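Local structure of melanin biosynthesis protein TyrA, putative (2HAG) at residues M89-R94 with S274-D279; P80-P85 with T264-E269; A166-E171 with G178-V183. The protein binds heme b and, as a member of the DyP-type peroxidase family, probably acts as a heme peroxidase. All blocks are in the same frame, centred on the assembly; numbering follows the deposited sequence.

Overall arrangement
From the N terminus, the chain first passes the loop 80-85 and then the small hairpin that begins at 89-94; both wait about 180 residues for their partners. Between them and those partners lies contact 3, where 166-171 meets 178-183 after a short excursion, joining the end of helix 161-166 to the start of the central-sheet strand 179-188. Segment 264-269 then closes contact 2 and 274-279 closes contact 1. Contacts 1 and 2 cross, contact 3 is nested in both, and helix 266-276 serves both long closures. Contacts 1 and 2 thus tie the N-terminal family region to the C-terminal one; contact 3 stays within the latter. Contacts 2 and 3 touch through M82 and Y180.

Contact 1 (M89-R94 with S274-D279); sequences MQEGNR and SMVFGD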
HETATM    1  N   MSE A  89      24.921 -15.025  -1.935  1.00 61.96           N
HETATM    2  CA  MSE A  89      25.387 -16.197  -1.227  1.00 67.61           C
HETATM    3  C   MSE A  89      24.286 -17.222  -1.211  1.00 70.42           C
HETATM    4  O   MSE A  89      23.142 -16.919  -1.557  1.00 71.41           O
HETATM    5  CB  MSE A  89      25.726 -15.848   0.207  1.00 68.56           C
HETATM    6  CG  MSE A  89      26.807 -14.830   0.333  1.00 71.65           C
HETATM    7 SE   MSE A  89      26.873 -14.162   2.138  0.70 76.29          SE
HETATM    8  CE  MSE A  89      27.676 -12.392   1.778  1.00 74.51           C
ATOM      9  N   GLN A  90      24.632 -18.434  -0.791  1.00 71.42           N
ATOM     10  CA  GLN A  90      23.648 -19.492  -0.645  1.00 70.29           C
ATOM     11  C   GLN A  90      24.265 -20.700   0.031  1.00 68.65           C
ATOM     12  O   GLN A  90      25.453 -20.970  -0.127  1.00 70.79           O
ATOM     13  CB  GLN A  90      23.102 -19.905  -2.014  1.00 70.68           C
ATOM     14  CG  GLN A  90      21.986 -20.933  -1.958  1.00 71.15           C
ATOM     15  CD  GLN A  90      21.544 -21.376  -3.334  1.00 71.03           C
ATOM     16  OE1 GLN A  90      22.343 -21.431  -4.269  1.00 72.01           O
ATOM     17  NE2 GLN A  90      20.266 -21.700  -3.467  1.00 70.54           N
ATOM     18  N   GLU A  91      23.454 -21.397   0.814  1.00 66.89           N
ATOM     19  CA  GLU A  91      23.709 -22.793   1.139  1.00 65.26           C
ATOM     20  C   GLU A  91      22.471 -23.377   1.814  1.00 64.68           C
ATOM     21  O   GLU A  91      21.918 -22.787   2.745  1.00 64.71           O
ATOM     22  CB  GLU A  91      24.990 -22.984   1.965  1.00 64.86           C
ATOM     23  CG  GLU A  91      24.926 -22.636   3.438  1.00 65.35           C
ATOM     24  CD  GLU A  91      26.113 -23.226   4.212  1.00 64.95           C
ATOM     25  OE1 GLU A  91      27.042 -23.754   3.559  1.00 60.94           O
ATOM     26  OE2 GLU A  91      26.118 -23.168   5.465  1.00 64.20           O
ATOM     27  N   GLY A  92      22.022 -24.521   1.305  1.00 62.41           N
ATOM     28  CA  GLY A  92      20.760 -25.106   1.727  1.00 62.05           C
ATOM     29  C   GLY A  92      19.642 -24.197   1.277  1.00 64.08           C
ATOM     30  O   GLY A  92      19.829 -23.406   0.357  1.00 66.87           O
ATOM     31  N   ASN A  93      18.490 -24.289   1.940  1.00 66.25           N
ATOM     32  CA  ASN A  93      17.352 -23.396   1.678  1.00 66.70           C
ATOM     33  C   ASN A  93      17.617 -21.941   2.062  1.00 66.83           C
ATOM     34  O   ASN A  93      16.675 -21.163   2.216  1.00 67.76           O
ATOM     35  CB  ASN A  93      16.100 -23.868   2.435  1.00 68.40           C
ATOM     36  CG  ASN A  93      15.420 -25.053   1.776  1.00 72.51           C
ATOM     37  OD1 ASN A  93      15.840 -25.517   0.716  1.00 78.27           O
ATOM     38  ND2 ASN A  93      14.358 -25.549   2.401  1.00 71.80           N
ATOM     39  N   ARG A  94      18.884 -21.572   2.227  1.00 67.45           N
ATOM     40  CA  ARG A  94      19.231 -20.205   2.621  1.00 67.38           C
ATOM     41  C   ARG A  94      19.893 -19.472   1.475  1.00 65.12           C
ATOM     42  O   ARG A  94      21.107 -19.586   1.284  1.00 61.58           O
ATOM     43  CB  ARG A  94      20.172 -20.208   3.824  1.00 68.81           C
ATOM     44  CG  ARG A  94      19.585 -20.853   5.068  1.00 69.20           C
ATOM     45  CD  ARG A  94      20.518 -20.705   6.259  1.00 67.67           C
ATOM     46  NE  ARG A  94      21.776 -21.416   6.054  1.00 66.99           N
ATOM     47  CZ  ARG A  94      21.925 -22.723   6.228  1.00 67.22           C
ATOM     48  NH1 ARG A  94      20.901 -23.466   6.611  1.00 68.88           N
ATOM     49  NH2 ARG A  94      23.099 -23.290   6.022  1.00 68.47           N
ATOM     50  N   SER A 274      27.418 -14.250   8.090  1.00 59.53           N
ATOM     51  CA  SER A 274      27.368 -14.951   9.367  1.00 59.13           C
ATOM     52  C   SER A 274      25.981 -15.518   9.606  1.00 61.72           C
ATOM     53  O   SER A 274      25.810 -16.405  10.440  1.00 63.86           O
ATOM     54  CB  SER A 274      27.807 -14.056  10.526  1.00 55.44           C
ATOM     55  OG  SER A 274      26.709 -13.457  11.162  1.00 54.67           O
HETATM   56  N   MSE A 275      24.994 -15.022   8.864  1.00 62.57           N
HETATM   57  CA  MSE A 275      23.646 -15.579   8.934  1.00 64.10           C
HETATM   58  C   MSE A 275      23.548 -16.853   8.128  1.00 60.26           C
HETATM   59  O   MSE A 275      23.059 -17.872   8.615  1.00 55.47           O
HETATM   60  CB  MSE A 275      22.629 -14.600   8.382  1.00 64.31           C
HETATM   61  CG  MSE A 275      22.343 -13.475   9.303  1.00 68.09           C
HETATM   62 SE   MSE A 275      21.199 -12.202   8.415  0.70 75.14          SE
HETATM   63  CE  MSE A 275      19.610 -13.333   8.006  1.00 75.59           C
ATOM     64  N   VAL A 276      24.010 -16.765   6.885  1.00 58.81           N
ATOM     65  CA  VAL A 276      23.915 -17.852   5.926  1.00 60.45           C
ATOM     66  C   VAL A 276      24.890 -18.994   6.247  1.00 60.63           C
ATOM     67  O   VAL A 276      24.472 -20.100   6.578  1.00 60.66           O
ATOM     68  CB  VAL A 276      24.198 -17.331   4.505  1.00 62.62           C
ATOM     69  CG1 VAL A 276      24.131 -18.465   3.494  1.00 64.59           C
ATOM     70  CG2 VAL A 276      23.215 -16.228   4.141  1.00 63.90           C
ATOM     71  N   PHE A 277      26.187 -18.719   6.138  1.00 59.67           N
ATOM     72  CA  PHE A 277      27.210 -19.728   6.384  1.00 58.51           C
ATOM     73  C   PHE A 277      27.426 -19.927   7.873  1.00 54.66           C
ATOM     74  O   PHE A 277      27.877 -20.976   8.307  1.00 54.82           O
ATOM     75  CB  PHE A 277      28.526 -19.339   5.711  1.00 62.31           C
ATOM     76  CG  PHE A 277      28.451 -19.316   4.212  1.00 64.13           C
ATOM     77  CD1 PHE A 277      28.457 -20.501   3.487  1.00 66.51           C
ATOM     78  CD2 PHE A 277      28.369 -18.109   3.523  1.00 64.91           C
ATOM     79  CE1 PHE A 277      28.387 -20.486   2.091  1.00 67.80           C
ATOM     80  CE2 PHE A 277      28.297 -18.082   2.131  1.00 65.05           C
ATOM     81  CZ  PHE A 277      28.307 -19.271   1.413  1.00 66.32           C
ATOM     82  N   GLY A 278      27.113 -18.916   8.663  1.00 55.56           N
ATOM     83  CA  GLY A 278      27.128 -19.081  10.108  1.00 56.67           C
ATOM     84  C   GLY A 278      28.471 -18.795  10.742  1.00 53.01           C
ATOM     85  O   GLY A 278      29.267 -18.027  10.211  1.00 51.19           O
ATOM     86  N   ASP A 279      28.717 -19.434  11.882  1.00 52.89           N
ATOM     87  CA  ASP A 279      29.845 -19.077  12.735  1.00 55.70           C
ATOM     88  C   ASP A 279      31.106 -19.899  12.483  1.00 56.41           C
ATOM     89  O   ASP A 279      32.051 -19.813  13.249  1.00 57.62           O
ATOM     90  CB  ASP A 279      29.445 -19.175  14.219  1.00 56.54           C
ATOM     91  CG  ASP A 279      29.227 -20.614  14.692  1.00 58.37           C
ATOM     92  OD1 ASP A 279      29.133 -21.532  13.849  1.00 61.06           O
ATOM     93  OD2 ASP A 279      29.137 -20.822  15.925  1.00 57.64           O
TER
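R94 turns its guanidinium against the backbone of V276: NE donates to V276 O at 3.0 Å, a bent bond (140°) whose acceptor is tilted out of the guanidinium plane. A turn at chi3 (-64°) brings NE round to this carbonyl. E91 OE2 meets the guanidinium edge in plane, in a salt bridge with R94 NH2 of 3.1 Å that is weak as a hydrogen bond, while E91 O sits over one face. The E91 carboxylate also crosses the F277 ring obliquely, the planes 60° apart, with OE1 3.5 Å from F277 CD1. A glutamine in place of E91 would probably leave the R94 guanidinium without its counter-charge and more prone to turn away from V276 O. V276 CG1 packs toward the turn, 4.0 Å from E91 N, and lies over one face of the F277 ring. Selenomethionine M89 rests CB on F277 CE2 at 3.9 Å, and its SE makes a Met-aromatic contact at the ring edge, 5.4 Å from the F277 centroid. The E91-R94 type II' turn of hairpin 89-96 thus meets the C-terminal end of helix 266-276; there M275 packs on V229 of helix 225-229, which carries the axial heme ligand H225.

Contact 2 (P80-P85 with T264-E269); sequences PEMLKP and TPDHFE
Two carboxylates face the 80-85 loop: D266 OD2 lies beside the CE methyl of selenomethionine M82, and E269 OE2 reaches the end of K84. Within 264-269, the H267 ring has T264 CG2 over one face, offset toward the rim. M82 carries the middle of the contact. Its chain runs extended to SE and then bends at chi3 (79°), which swings the methyl over to D266; SE itself lies near T264 OG1. The OG1 of T264 and the OD2 of D266 are also joined to each other by a weak hydrogen bond of 2.9 Å, so the methyl lies beside two linked oxygens. Nearer the backbone, M82 CB rests on P265 CD at 3.7 Å, the two side chains crossing at about a right angle, and M82 O lies 3.4 Å from P265 CG. K84 passes across the same proline ring and bends at chi3 (-67°) and again at chi4; its NZ forms a long salt bridge of 3.6 Å with E269 OE2. D266 OD2 stands 4.6 Å from K84 NZ, close enough that its charge may also steady the ammonium group. The type I turn P80-L83, closed by L83 N to P80 O at 3.1 Å, presents M82 to P265. The contact therefore sets an irregular loop against the start of helix 266-276. The central sheet backs it: K84 O accepts from S298 OG of strand 291-301, P265 packs on Y180 and H182 of strand 179-188, and F268 stacks on H182.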
ATOM      1  N   PRO A  80      32.992   5.475  -5.985  1.00 56.92           N
ATOM      2  CA  PRO A  80      33.251   5.254  -4.576  1.00 59.15           C
ATOM      3  C   PRO A  80      34.220   4.099  -4.428  1.00 63.83           C
ATOM      4  O   PRO A  80      34.025   3.057  -5.055  1.00 67.64           O
ATOM      5  CB  PRO A  80      31.887   4.853  -4.020  1.00 62.18           C
ATOM      6  CG  PRO A  80      30.902   5.317  -5.027  1.00 62.89           C
ATOM      7  CD  PRO A  80      31.597   5.204  -6.340  1.00 58.98           C
ATOM      8  N   GLU A  81      35.247   4.278  -3.604  1.00 66.80           N
ATOM      9  CA  GLU A  81      36.330   3.313  -3.506  1.00 68.96           C
ATOM     10  C   GLU A  81      35.845   1.871  -3.542  1.00 69.60           C
ATOM     11  O   GLU A  81      36.294   1.082  -4.369  1.00 71.68           O
ATOM     12  CB  GLU A  81      37.146   3.545  -2.235  1.00 71.74           C
ATOM     13  CG  GLU A  81      38.332   2.597  -2.107  1.00 75.75           C
ATOM     14  CD  GLU A  81      39.422   3.143  -1.206  1.00 80.47           C
ATOM     15  OE1 GLU A  81      39.174   4.166  -0.528  1.00 82.93           O
ATOM     16  OE2 GLU A  81      40.526   2.554  -1.180  1.00 81.89           O
HETATM   17  N   MSE A  82      34.921   1.523  -2.661  1.00 69.46           N
HETATM   18  CA  MSE A  82      34.604   0.119  -2.446  1.00 72.45           C
HETATM   19  C   MSE A  82      33.317  -0.353  -3.076  1.00 65.56           C
HETATM   20  O   MSE A  82      32.828  -1.410  -2.708  1.00 62.57           O
HETATM   21  CB  MSE A  82      34.498  -0.162  -0.961  1.00 75.92           C
HETATM   22  CG  MSE A  82      35.665   0.328  -0.161  1.00 79.34           C
HETATM   23 SE   MSE A  82      35.415  -0.238   1.676  0.70 84.22          SE
HETATM   24  CE  MSE A  82      36.006  -2.188   1.476  1.00 84.21           C
ATOM     25  N   LEU A  83      32.766   0.403  -4.015  1.00 61.32           N
ATOM     26  CA  LEU A  83      31.494   0.017  -4.605  1.00 59.86           C
ATOM     27  C   LEU A  83      31.614  -1.312  -5.358  1.00 59.06           C
ATOM     28  O   LEU A  83      32.510  -1.488  -6.175  1.00 57.05           O
ATOM     29  CB  LEU A  83      30.962   1.119  -5.519  1.00 58.63           C
ATOM     30  CG  LEU A  83      29.532   0.890  -6.015  1.00 56.05           C
ATOM     31  CD1 LEU A  83      28.551   0.769  -4.853  1.00 54.59           C
ATOM     32  CD2 LEU A  83      29.116   2.011  -6.941  1.00 56.43           C
ATOM     33  N   LYS A  84      30.712  -2.242  -5.047  1.00 58.83           N
ATOM     34  CA  LYS A  84      30.745  -3.612  -5.565  1.00 59.14           C
ATOM     35  C   LYS A  84      29.326  -4.096  -5.654  1.00 58.13           C
ATOM     36  O   LYS A  84      28.455  -3.633  -4.902  1.00 60.03           O
ATOM     37  CB  LYS A  84      31.463  -4.589  -4.617  1.00 58.87           C
ATOM     38  CG  LYS A  84      32.824  -4.163  -4.126  1.00 61.43           C
ATOM     39  CD  LYS A  84      33.420  -5.157  -3.134  1.00 63.81           C
ATOM     40  CE  LYS A  84      32.651  -5.206  -1.823  1.00 67.55           C
ATOM     41  NZ  LYS A  84      33.568  -5.221  -0.631  1.00 72.59           N
ATOM     42  N   PRO A  85      29.084  -5.057  -6.545  1.00 54.87           N
ATOM     43  CA  PRO A  85      27.766  -5.678  -6.626  1.00 58.45           C
ATOM     44  C   PRO A  85      27.274  -6.231  -5.289  1.00 60.58           C
ATOM     45  O   PRO A  85      28.007  -6.231  -4.299  1.00 65.51           O
ATOM     46  CB  PRO A  85      27.982  -6.812  -7.629  1.00 55.16           C
ATOM     47  CG  PRO A  85      29.101  -6.341  -8.477  1.00 52.16           C
ATOM     48  CD  PRO A  85      30.007  -5.588  -7.554  1.00 51.07           C
ATOM     49  N   THR A 264      31.127   1.598   4.830  1.00 59.49           N
ATOM     50  CA  THR A 264      31.688   0.550   3.993  1.00 56.86           C
ATOM     51  C   THR A 264      30.614  -0.475   3.628  1.00 58.88           C
ATOM     52  O   THR A 264      29.678  -0.707   4.399  1.00 60.84           O
ATOM     53  CB  THR A 264      32.819  -0.198   4.715  1.00 54.84           C
ATOM     54  OG1 THR A 264      33.325  -1.222   3.857  1.00 59.33           O
ATOM     55  CG2 THR A 264      32.325  -0.891   5.965  1.00 57.32           C
ATOM     56  N   PRO A 265      30.751  -1.113   2.458  1.00 59.60           N
ATOM     57  CA  PRO A 265      29.782  -2.115   2.075  1.00 62.19           C
ATOM     58  C   PRO A 265      30.081  -3.523   2.602  1.00 66.29           C
ATOM     59  O   PRO A 265      29.321  -4.451   2.307  1.00 66.97           O
ATOM     60  CB  PRO A 265      29.875  -2.097   0.556  1.00 61.16           C
ATOM     61  CG  PRO A 265      31.307  -1.851   0.309  1.00 63.77           C
ATOM     62  CD  PRO A 265      31.774  -0.936   1.416  1.00 63.03           C
ATOM     63  N   ASP A 266      31.154  -3.716   3.365  1.00 67.38           N
ATOM     64  CA  ASP A 266      31.427  -5.076   3.836  1.00 69.50           C
ATOM     65  C   ASP A 266      30.999  -5.322   5.292  1.00 64.92           C
ATOM     66  O   ASP A 266      31.079  -6.447   5.786  1.00 58.55           O
ATOM     67  CB  ASP A 266      32.878  -5.492   3.563  1.00 74.33           C
ATOM     68  CG  ASP A 266      33.878  -4.658   4.311  1.00 79.61           C
ATOM     69  OD1 ASP A 266      34.024  -4.857   5.537  1.00 81.21           O
ATOM     70  OD2 ASP A 266      34.537  -3.823   3.660  1.00 84.97           O
ATOM     71  N   HIS A 267      30.519  -4.277   5.966  1.00 65.21           N
ATOM     72  CA  HIS A 267      29.877  -4.449   7.275  1.00 61.33           C
ATOM     73  C   HIS A 267      28.619  -5.261   7.064  1.00 60.24           C
ATOM     74  O   HIS A 267      28.388  -6.239   7.768  1.00 61.16           O
ATOM     75  CB  HIS A 267      29.549  -3.107   7.934  1.00 59.08           C
ATOM     76  CG  HIS A 267      30.709  -2.487   8.655  1.00 59.32           C
ATOM     77  ND1 HIS A 267      30.555  -1.488   9.593  1.00 59.76           N
ATOM     78  CD2 HIS A 267      32.040  -2.736   8.589  1.00 57.76           C
ATOM     79  CE1 HIS A 267      31.740  -1.139  10.062  1.00 60.46           C
ATOM     80  NE2 HIS A 267      32.657  -1.880   9.467  1.00 58.93           N
ATOM     81  N   PHE A 268      27.823  -4.869   6.071  1.00 59.73           N
ATOM     82  CA  PHE A 268      26.668  -5.667   5.667  1.00 59.05           C
ATOM     83  C   PHE A 268      27.061  -7.095   5.257  1.00 59.16           C
ATOM     84  O   PHE A 268      26.440  -8.054   5.718  1.00 55.91           O
ATOM     85  CB  PHE A 268      25.903  -4.997   4.521  1.00 59.13           C
ATOM     86  CG  PHE A 268      24.854  -5.882   3.910  1.00 60.20           C
ATOM     87  CD1 PHE A 268      23.598  -6.003   4.494  1.00 60.30           C
ATOM     88  CD2 PHE A 268      25.125  -6.619   2.765  1.00 58.81           C
ATOM     89  CE1 PHE A 268      22.625  -6.833   3.939  1.00 57.13           C
ATOM     90  CE2 PHE A 268      24.157  -7.450   2.209  1.00 57.71           C
ATOM     91  CZ  PHE A 268      22.910  -7.557   2.801  1.00 56.28           C
ATOM     92  N   GLU A 269      28.072  -7.229   4.388  1.00 58.62           N
ATOM     93  CA  GLU A 269      28.553  -8.549   3.948  1.00 59.74           C
ATOM     94  C   GLU A 269      28.837  -9.446   5.125  1.00 59.57           C
ATOM     95  O   GLU A 269      28.275 -10.530   5.234  1.00 61.23           O
ATOM     96  CB  GLU A 269      29.850  -8.452   3.140  1.00 61.99           C
ATOM     97  CG  GLU A 269      29.668  -8.536   1.646  1.00 64.20           C
ATOM     98  CD  GLU A 269      30.956  -8.842   0.893  1.00 61.67           C
ATOM     99  OE1 GLU A 269      31.544  -9.914   1.141  1.00 62.18           O
ATOM    100  OE2 GLU A 269      31.363  -8.023   0.032  1.00 59.69           O
TER

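Contact 3 (A166-E171 with G178-V183); sequences ALVGSE and GSYIHV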
ATOM      1  N   ALA A 166      26.905   5.553   9.065  1.00 59.57           N
ATOM      2  CA  ALA A 166      26.319   5.500   7.722  1.00 61.55           C
ATOM      3  C   ALA A 166      27.146   6.168   6.615  1.00 63.87           C
ATOM      4  O   ALA A 166      27.294   5.618   5.523  1.00 69.02           O
ATOM      5  CB  ALA A 166      24.928   6.125   7.753  1.00 59.04           C
ATOM      6  N   LEU A 167      27.659   7.362   6.887  1.00 61.83           N
ATOM      7  CA  LEU A 167      28.206   8.207   5.830  1.00 59.43           C
ATOM      8  C   LEU A 167      29.711   8.101   5.623  1.00 57.27           C
ATOM      9  O   LEU A 167      30.493   8.185   6.575  1.00 53.10           O
ATOM     10  CB  LEU A 167      27.902   9.670   6.122  1.00 56.72           C
ATOM     11  CG  LEU A 167      26.465  10.078   6.353  1.00 57.42           C
ATOM     12  CD1 LEU A 167      26.437  11.589   6.502  1.00 55.36           C
ATOM     13  CD2 LEU A 167      25.554   9.595   5.214  1.00 59.00           C
ATOM     14  N   VAL A 168      30.100   7.978   4.358  1.00 56.43           N
ATOM     15  CA  VAL A 168      31.500   8.050   3.978  1.00 58.00           C
ATOM     16  C   VAL A 168      32.111   9.339   4.539  1.00 60.08           C
ATOM     17  O   VAL A 168      31.524  10.426   4.428  1.00 59.86           O
ATOM     18  CB  VAL A 168      31.672   8.039   2.440  1.00 55.99           C
ATOM     19  CG1 VAL A 168      33.123   8.279   2.057  1.00 57.02           C
ATOM     20  CG2 VAL A 168      31.189   6.732   1.855  1.00 55.15           C
ATOM     21  N   GLY A 169      33.282   9.209   5.153  1.00 60.15           N
ATOM     22  CA  GLY A 169      34.035  10.370   5.625  1.00 62.61           C
ATOM     23  C   GLY A 169      35.179  10.719   4.687  1.00 62.91           C
ATOM     24  O   GLY A 169      35.140  10.413   3.495  1.00 65.06           O
ATOM     25  N   SER A 170      36.217  11.346   5.220  1.00 60.52           N
ATOM     26  CA  SER A 170      37.312  11.791   4.383  1.00 61.69           C
ATOM     27  C   SER A 170      38.222  10.646   3.928  1.00 59.50           C
ATOM     28  O   SER A 170      39.290  10.900   3.385  1.00 53.07           O
ATOM     29  CB  SER A 170      38.140  12.833   5.123  1.00 62.76           C
ATOM     30  OG  SER A 170      38.867  12.205   6.156  1.00 66.47           O
ATOM     31  N   GLU A 171      37.805   9.399   4.127  1.00 60.64           N
ATOM     32  CA  GLU A 171      38.577   8.263   3.621  1.00 62.47           C
ATOM     33  C   GLU A 171      38.390   8.119   2.112  1.00 63.26           C
ATOM     34  O   GLU A 171      39.100   7.363   1.461  1.00 67.79           O
ATOM     35  CB  GLU A 171      38.179   6.948   4.289  1.00 63.33           C
ATOM     36  CG  GLU A 171      37.544   7.081   5.641  1.00 64.84           C
ATOM     37  CD  GLU A 171      36.055   7.286   5.534  1.00 65.91           C
ATOM     38  OE1 GLU A 171      35.435   6.727   4.608  1.00 62.19           O
ATOM     39  OE2 GLU A 171      35.500   8.009   6.377  1.00 71.99           O
ATOM     40  N   GLY A 178      28.274  10.455   1.231  1.00 62.33           N
ATOM     41  CA  GLY A 178      27.476   9.367   0.659  1.00 62.46           C
ATOM     42  C   GLY A 178      27.424   8.124   1.535  1.00 63.87           C
ATOM     43  O   GLY A 178      28.032   8.086   2.611  1.00 63.69           O
ATOM     44  N   SER A 179      26.705   7.100   1.075  1.00 63.07           N
ATOM     45  CA  SER A 179      26.519   5.886   1.871  1.00 64.31           C
ATOM     46  C   SER A 179      26.293   4.635   1.012  1.00 63.17           C
ATOM     47  O   SER A 179      25.571   4.677   0.018  1.00 66.19           O
ATOM     48  CB  SER A 179      25.344   6.072   2.842  1.00 64.44           C
ATOM     49  OG  SER A 179      25.246   4.992   3.756  1.00 62.99           O
ATOM     50  N   TYR A 180      26.910   3.523   1.411  1.00 61.54           N
ATOM     51  CA  TYR A 180      26.755   2.255   0.693  1.00 57.25           C
ATOM     52  C   TYR A 180      25.481   1.578   1.155  1.00 55.30           C
ATOM     53  O   TYR A 180      25.307   1.253   2.335  1.00 48.64           O
ATOM     54  CB  TYR A 180      27.944   1.316   0.910  1.00 55.76           C
ATOM     55  CG  TYR A 180      29.258   1.799   0.334  1.00 55.82           C
ATOM     56  CD1 TYR A 180      30.103   2.611   1.074  1.00 56.64           C
ATOM     57  CD2 TYR A 180      29.667   1.420  -0.934  1.00 57.94           C
ATOM     58  CE1 TYR A 180      31.316   3.047   0.567  1.00 57.92           C
ATOM     59  CE2 TYR A 180      30.891   1.854  -1.459  1.00 59.27           C
ATOM     60  CZ  TYR A 180      31.709   2.668  -0.699  1.00 58.81           C
ATOM     61  OH  TYR A 180      32.913   3.113  -1.196  1.00 54.54           O
ATOM     62  N   ILE A 181      24.595   1.347   0.206  1.00 57.99           N
ATOM     63  CA  ILE A 181      23.259   0.932   0.537  1.00 61.94           C
ATOM     64  C   ILE A 181      22.937  -0.425  -0.022  1.00 61.33           C
ATOM     65  O   ILE A 181      22.969  -0.634  -1.229  1.00 63.03           O
ATOM     66  CB  ILE A 181      22.269   1.969   0.046  1.00 64.10           C
ATOM     67  CG1 ILE A 181      22.446   3.208   0.918  1.00 66.71           C
ATOM     68  CG2 ILE A 181      20.835   1.430   0.118  1.00 63.86           C
ATOM     69  CD1 ILE A 181      21.885   4.404   0.345  1.00 70.57           C
ATOM     70  N   HIS A 182      22.637  -1.348   0.880  1.00 59.46           N
ATOM     71  CA  HIS A 182      22.221  -2.675   0.493  1.00 58.38           C
ATOM     72  C   HIS A 182      20.748  -2.883   0.810  1.00 59.37           C
ATOM     73  O   HIS A 182      20.232  -2.378   1.811  1.00 54.78           O
ATOM     74  CB  HIS A 182      23.083  -3.704   1.197  1.00 56.81           C
ATOM     75  CG  HIS A 182      24.511  -3.671   0.758  1.00 59.51           C
ATOM     76  ND1 HIS A 182      24.949  -4.287  -0.397  1.00 59.18           N
ATOM     77  CD2 HIS A 182      25.597  -3.084   1.308  1.00 57.46           C
ATOM     78  CE1 HIS A 182      26.246  -4.084  -0.536  1.00 58.30           C
ATOM     79  NE2 HIS A 182      26.663  -3.359   0.487  1.00 58.74           N
ATOM     80  N   VAL A 183      20.066  -3.616  -0.057  1.00 58.96           N
ATOM     81  CA  VAL A 183      18.648  -3.821   0.111  1.00 61.27           C
ATOM     82  C   VAL A 183      18.256  -5.249  -0.228  1.00 63.77           C
ATOM     83  O   VAL A 183      18.554  -5.747  -1.321  1.00 62.67           O
ATOM     84  CB  VAL A 183      17.839  -2.887  -0.804  1.00 61.92           C
ATOM     85  CG1 VAL A 183      16.366  -3.034  -0.523  1.00 59.75           C
ATOM     86  CG2 VAL A 183      18.268  -1.446  -0.629  1.00 62.44           C
TER
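V168 N donates to G178 O at 2.7 Å (161° at the hydrogen), and L167 CA adds a CA-H...O contact of 3.2 Å to the same G178 O. Next along the chain, S179 OG donates to A166 O at 2.8 Å, though the position of that carbonyl is less sure. With OG set opposite the backbone N (chi1 -172°), the S179 hydroxyl stands beside the end of helix 161-166 and also accepts from C262 N. L167 is the first residue past that helix, and its CD2 comes within 4.3 Å of S179 CB. The chain thus leaves the helix, loops out and returns as strand 179-188, an inner strand of the antiparallel sheet, in the C-terminal half of the DyP-type fold, which is built from two ferredoxin-like halves. The helix itself follows closely on the heme-binding G153, T154 and E155. V168 meets the strand by its side chain as well: CG2, placed beside the backbone N, lies 3.5 Å from G178 O and at a slant to the Y180 ring, 3.9 Å from Y180 CE1. That ring packs edge-to-face with F300 of strand 291-301, which V168 also touches, and Y180 OH reaches beyond to hydrogen-bond with M82 N.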